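Local structure of N-acetylcysteine deacetylase (Bacillus subtilis, 1YSJ) at residues G197-S202 with P316-D321; I192-G197 with T323-A328. The protein probably deacetylates N-acetylcysteine to cysteine and acetate, using two divalent metal ions per subunit, in the breakdown of S-(2-succino)cysteine as a sulfur source. The protein carries 1 engineered substitution. All blocks are in the same frame, centred on the assembly; numbering follows the deposited sequence.

Interaction 1: residues G197-S202 with P316-D321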
loop_
_atom_site.group_PDB
_atom_site.type_symbol
_atom_site.label_atom_id
_atom_site.label_comp_id
_atom_site.label_asym_id
_atom_site.label_seq_id
_atom_site.Cartn_x
_atom_site.Cartn_y
_atom_site.Cartn_z
ATOM N N GLY A 197 -18.317 6.205 34.800
ATOM C CA GLY A 197 -17.035 6.262 34.105
ATOM C C GLY A 197 -17.090 5.787 32.662
ATOM O O GLY A 197 -18.142 5.873 32.015
ATOM N N PRO A 198 -15.953 5.273 32.148
ATOM C CA PRO A 198 -15.771 4.897 30.741
ATOM C C PRO A 198 -16.688 3.763 30.287
ATOM O O PRO A 198 -16.688 2.682 30.887
ATOM C CB PRO A 198 -14.305 4.442 30.682
ATOM C CG PRO A 198 -13.670 5.007 31.913
ATOM C CD PRO A 198 -14.739 5.014 32.940
ATOM N N LEU A 199 -17.456 4.021 29.230
ATOM C CA LEU A 199 -18.372 3.033 28.664
ATOM C C LEU A 199 -17.952 2.633 27.253
ATOM O O LEU A 199 -17.981 1.453 26.897
ATOM C CB LEU A 199 -19.810 3.574 28.658
ATOM C CG LEU A 199 -20.918 2.678 28.088
ATOM C CD1 LEU A 199 -21.139 1.455 28.964
ATOM C CD2 LEU A 199 -22.210 3.449 27.928
HETATM N N MSE A 200 -17.576 3.627 26.454
HETATM C CA MSE A 200 -17.203 3.407 25.059
HETATM C C MSE A 200 -15.875 4.075 24.766
HETATM O O MSE A 200 -15.576 5.136 25.302
HETATM C CB MSE A 200 -18.284 3.935 24.113
HETATM C CG MSE A 200 -19.661 3.369 24.386
HETATM SE SE MSE A 200 -20.970 3.940 23.088
HETATM C CE MSE A 200 -20.375 2.850 21.551
ATOM N N ALA A 201 -15.087 3.444 23.906
ATOM C CA ALA A 201 -13.716 3.858 23.656
ATOM C C ALA A 201 -13.605 5.201 22.940
ATOM O O ALA A 201 -14.500 5.604 22.196
ATOM C CB ALA A 201 -12.986 2.776 22.864
ATOM N N SER A 202 -12.497 5.893 23.191
ATOM C CA SER A 202 -12.099 7.027 22.382
ATOM C C SER A 202 -11.639 6.494 21.031
ATOM O O SER A 202 -11.147 5.372 20.938
ATOM C CB SER A 202 -10.961 7.785 23.060
ATOM O OG SER A 202 -9.831 6.947 23.247
ATOM N N PRO A 316 -13.528 11.544 21.788
ATOM C CA PRO A 316 -13.235 11.184 23.177
ATOM C C PRO A 316 -14.056 9.964 23.607
ATOM O O PRO A 316 -14.973 9.544 22.897
ATOM C CB PRO A 316 -13.685 12.422 23.963
ATOM C CG PRO A 316 -14.701 13.074 23.092
ATOM C CD PRO A 316 -14.231 12.840 21.694
ATOM N N SER A 317 -13.723 9.408 24.762
ATOM C CA SER A 317 -14.462 8.285 25.321
ATOM C C SER A 317 -15.800 8.720 25.938
ATOM O O SER A 317 -15.898 9.807 26.515
ATOM C CB SER A 317 -13.606 7.603 26.381
ATOM O OG SER A 317 -14.243 6.444 26.865
ATOM N N VAL A 318 -16.821 7.870 25.811
ATOM C CA VAL A 318 -18.093 8.078 26.512
ATOM C C VAL A 318 -17.858 7.844 28.006
ATOM O O VAL A 318 -17.629 6.709 28.440
ATOM C CB VAL A 318 -19.245 7.181 25.967
ATOM C CG1 VAL A 318 -20.499 7.294 26.848
ATOM C CG2 VAL A 318 -19.584 7.545 24.527
ATOM N N GLN A 319 -17.911 8.929 28.774
ATOM C CA GLN A 319 -17.630 8.911 30.208
ATOM C C GLN A 319 -18.890 9.272 30.995
ATOM O O GLN A 319 -19.400 10.387 30.878
ATOM C CB GLN A 319 -16.504 9.904 30.527
ATOM C CG GLN A 319 -15.985 9.861 31.960
ATOM C CD GLN A 319 -14.824 8.905 32.144
ATOM O OE1 GLN A 319 -14.211 8.455 31.176
ATOM N NE2 GLN A 319 -14.506 8.597 33.396
ATOM N N ASN A 320 -19.383 8.329 31.796
ATOM C CA ASN A 320 -20.603 8.539 32.586
ATOM C C ASN A 320 -20.346 9.151 33.966
ATOM O O ASN A 320 -19.507 8.665 34.730
ATOM C CB ASN A 320 -21.416 7.244 32.696
ATOM C CG ASN A 320 -22.096 6.861 31.386
ATOM O OD1 ASN A 320 -22.370 7.710 30.543
ATOM N ND2 ASN A 320 -22.375 5.575 31.216
ATOM N N ASP A 321 -21.077 10.227 34.265
ATOM C CA ASP A 321 -20.965 10.943 35.538
ATOM C C ASP A 321 -21.656 10.155 36.647
ATOM O O ASP A 321 -22.834 9.812 36.531
ATOM C CB ASP A 321 -21.586 12.341 35.420
ATOM C CG ASP A 321 -21.064 13.315 36.469
ATOM O OD1 ASP A 321 -21.182 13.034 37.685
ATOM O OD2 ASP A 321 -20.545 14.382 36.073
HETATM O O HOH W 1 -16.639 7.322 22.276
#
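The side-chain amide of Gln319 lies over the Gly197-Pro198 peptide, the planes inclined by about 30°. Gln319 CG stands opposite the backbone N (chi1 -173°), and the bend at chi2 (91°) turns the amide over Pro198. Its NE2 reaches Gly197 CA at 3.5 Å, and its OE1 sits over the face of the Pro198 ring, 3.6 Å from CG. Gln319 was modelled in two conformers, so this cover is less certain than the backbone pairing. Without the Pro198 ring, as with an alanine here, OE1 loses the face beneath it and the Gln319 amide is likely to be freer to turn. The second amide, that of Asn320, lies on the opposite sheet face and brings ND2 to 3.9 Å from Leu199 CD2; its OD1 accepts from Phe362 N.

The antiparallel strands run between the two amides. Gly197 and Asn320 form a hydrogen-bonded pair: Gly197 N donates to Asn320 O (2.7 Å) and Asn320 N returns to Gly197 O. Leu199 N donates to Val318 O (2.8 Å). Beyond this the pairing loosens, and the 2.4 Å modelled between Ser317 OG and Met200 O is doubtfully short. Val318 CG2 packs on CB of selenomethionine Met200 at 3.9 Å. A water links Ala201 O and Pro316 O.

Both segments lie at ends of strands 197-211 and 306-320, neighbours in the four-stranded sheet, consistent with the connection between catalytic and lid domains in M20 peptidases. Helix 351-355 packs on Val318 and Asn320, strand 360-366 on Leu199 and Met200, and the Met200 side chain comes within about 7 Å of a nickel ion.

Interaction 2: residues I192-G197 with T323-A328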
loop_
_atom_site.group_PDB
_atom_site.type_symbol
_atom_site.label_atom_id
_atom_site.label_comp_id
_atom_site.label_asym_id
_atom_site.label_seq_id
_atom_site.Cartn_x
_atom_site.Cartn_y
_atom_site.Cartn_z
ATOM N N ILE A 192 -31.766 -2.311 31.527
ATOM C CA ILE A 192 -30.988 -1.110 31.229
ATOM C C ILE A 192 -29.552 -1.309 31.745
ATOM O O ILE A 192 -29.346 -1.680 32.904
ATOM C CB ILE A 192 -31.649 0.161 31.861
ATOM C CG1 ILE A 192 -33.010 0.458 31.212
ATOM C CG2 ILE A 192 -30.762 1.394 31.717
ATOM C CD1 ILE A 192 -34.214 -0.106 31.943
ATOM N N GLY A 193 -28.569 -1.086 30.874
ATOM C CA GLY A 193 -27.153 -1.251 31.222
ATOM C C GLY A 193 -26.568 0.011 31.827
ATOM O O GLY A 193 -26.585 1.069 31.199
ATOM N N VAL A 194 -26.034 -0.108 33.040
ATOM C CA VAL A 194 -25.648 1.050 33.844
ATOM C C VAL A 194 -24.238 0.929 34.443
ATOM O O VAL A 194 -23.942 -0.031 35.159
ATOM C CB VAL A 194 -26.696 1.295 34.984
ATOM C CG1 VAL A 194 -26.209 2.337 35.973
ATOM C CG2 VAL A 194 -28.047 1.715 34.407
ATOM N N LYS A 195 -23.378 1.906 34.145
ATOM C CA LYS A 195 -22.082 2.050 34.830
ATOM C C LYS A 195 -21.607 3.509 34.875
ATOM O O LYS A 195 -21.921 4.295 33.979
ATOM C CB LYS A 195 -21.003 1.151 34.200
ATOM C CG LYS A 195 -20.367 1.697 32.919
ATOM C CD LYS A 195 -19.299 0.757 32.341
ATOM C CE LYS A 195 -18.084 0.593 33.258
ATOM N NZ LYS A 195 -17.344 1.865 33.489
ATOM N N GLU A 196 -20.861 3.859 35.922
ATOM C CA GLU A 196 -20.175 5.152 35.978
ATOM C C GLU A 196 -18.832 5.060 35.240
ATOM O O GLU A 196 -18.291 3.969 35.054
ATOM C CB GLU A 196 -20.015 5.658 37.432
ATOM C CG GLU A 196 -19.013 4.898 38.309
ATOM C CD GLU A 196 -19.204 5.132 39.821
ATOM O OE1 GLU A 196 -19.353 6.295 40.266
ATOM O OE2 GLU A 196 -19.182 4.138 40.577
ATOM N N GLY A 197 -18.317 6.205 34.800
ATOM C CA GLY A 197 -17.035 6.262 34.105
ATOM C C GLY A 197 -17.090 5.787 32.662
ATOM O O GLY A 197 -18.142 5.873 32.015
ATOM N N THR A 323 -22.739 11.086 39.500
ATOM C CA THR A 323 -23.798 11.783 40.241
ATOM C C THR A 323 -25.197 11.357 39.781
ATOM O O THR A 323 -26.178 11.570 40.496
ATOM C CB THR A 323 -23.693 13.331 40.148
ATOM O OG1 THR A 323 -23.906 13.752 38.795
ATOM C CG2 THR A 323 -22.339 13.831 40.644
ATOM N N PHE A 324 -25.272 10.753 38.596
ATOM C CA PHE A 324 -26.546 10.329 38.011
ATOM C C PHE A 324 -26.773 8.828 38.121
ATOM O O PHE A 324 -27.832 8.321 37.732
ATOM C CB PHE A 324 -26.646 10.777 36.552
ATOM C CG PHE A 324 -26.424 12.243 36.368
ATOM C CD1 PHE A 324 -25.316 12.706 35.666
ATOM C CD2 PHE A 324 -27.307 13.169 36.934
ATOM C CE1 PHE A 324 -25.096 14.068 35.512
ATOM C CE2 PHE A 324 -27.096 14.536 36.789
ATOM C CZ PHE A 324 -25.986 14.989 36.078
ATOM N N LEU A 325 -25.777 8.131 38.664
ATOM C CA LEU A 325 -25.819 6.680 38.808
ATOM C C LEU A 325 -27.037 6.226 39.613
ATOM O O LEU A 325 -27.783 5.348 39.175
ATOM C CB LEU A 325 -24.520 6.178 39.448
ATOM C CG LEU A 325 -24.263 4.673 39.537
ATOM C CD1 LEU A 325 -24.132 4.057 38.155
ATOM C CD2 LEU A 325 -23.010 4.421 40.363
ATOM N N ASN A 326 -27.233 6.840 40.778
ATOM C CA ASN A 326 -28.382 6.548 41.634
ATOM C C ASN A 326 -29.715 6.768 40.921
ATOM O O ASN A 326 -30.608 5.923 40.997
ATOM C CB ASN A 326 -28.320 7.373 42.925
ATOM C CG ASN A 326 -27.297 6.838 43.930
ATOM O OD1 ASN A 326 -27.284 7.258 45.086
ATOM N ND2 ASN A 326 -26.441 5.915 43.494
ATOM N N ALA A 327 -29.830 7.899 40.224
ATOM C CA ALA A 327 -31.015 8.239 39.437
ATOM C C ALA A 327 -31.284 7.227 38.323
ATOM O O ALA A 327 -32.435 6.845 38.091
ATOM C CB ALA A 327 -30.885 9.644 38.857
ATOM N N ALA A 328 -30.219 6.802 37.641
ATOM C CA ALA A 328 -30.320 5.825 36.555
ATOM C C ALA A 328 -30.842 4.483 37.050
ATOM O O ALA A 328 -31.558 3.791 36.327
ATOM C CB ALA A 328 -28.979 5.653 35.860
#
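Leu325 carries the apolar part of this contact, its two methyls meeting different residues. CD1 abuts Val194 CG1 at 3.5 Å, the two side chains meeting at a slant. With CG of Leu325 opposite the backbone N (chi1 -172°), the branched end is carried out from the first turn of the helix to the strand. Val194 uses both of its branches: while CG1 meets Leu325, CG2 faces Ala328 CB more loosely, at 4.3 Å. Leu325 and Ala328, three residues apart, thus present one helix face to a single valine. That turn is stabilised by the backbone bond from Ala328 N to Phe324 O (2.8 Å).

A second kind of contact sets an acidic group against a hydrocarbon. The Glu196 side chain crosses that of Leu325 at about a right angle, and its carboxylate oxygen OE2 lies 3.8 Å from Leu325 CD2 in plain van der Waals contact. Glu196 is exposed and also touches a crystal neighbour, which may influence where its carboxylate rests.

None of the polar bonds joins the two segments. On the strand side, Lys195 points its CB away from the helix, and its chain folds back so that NZ donates to Glu196 O (2.8 Å); the same NZ is bonded to Pro198 O.

Strand 191-194 belongs to the eight-stranded mixed sheet, with strands 360-366 and 338-341 as its neighbours. The contact is helix-on-sheet packing in this alpha/beta domain, away from the metal site: Leu325 and Ala328 also touch Phe361, and Ala327 on another side of the helix packs against helix 384-402.

From the N terminus, the chain leaves the eight-stranded sheet through 192-197 and passes at Gly197, the residue where the two segments overlap, directly into 197-202. It then builds the four-stranded sheet with helices 226-237 and 282-302 before returning through 316-321, where interaction 1 closes a loop of 113 intervening residues. A few residues later helix 325-334 begins, and interaction 2 closes the wider loop that contains the first. Interaction 1 therefore pairs the outgoing and returning strands, and interaction 2 fixes the returning chain to the eight-stranded sheet. The two, centred about 12 Å apart, touch through a probable hydrogen bond between Asn320 ND2 and Lys195 O (3.1 Å).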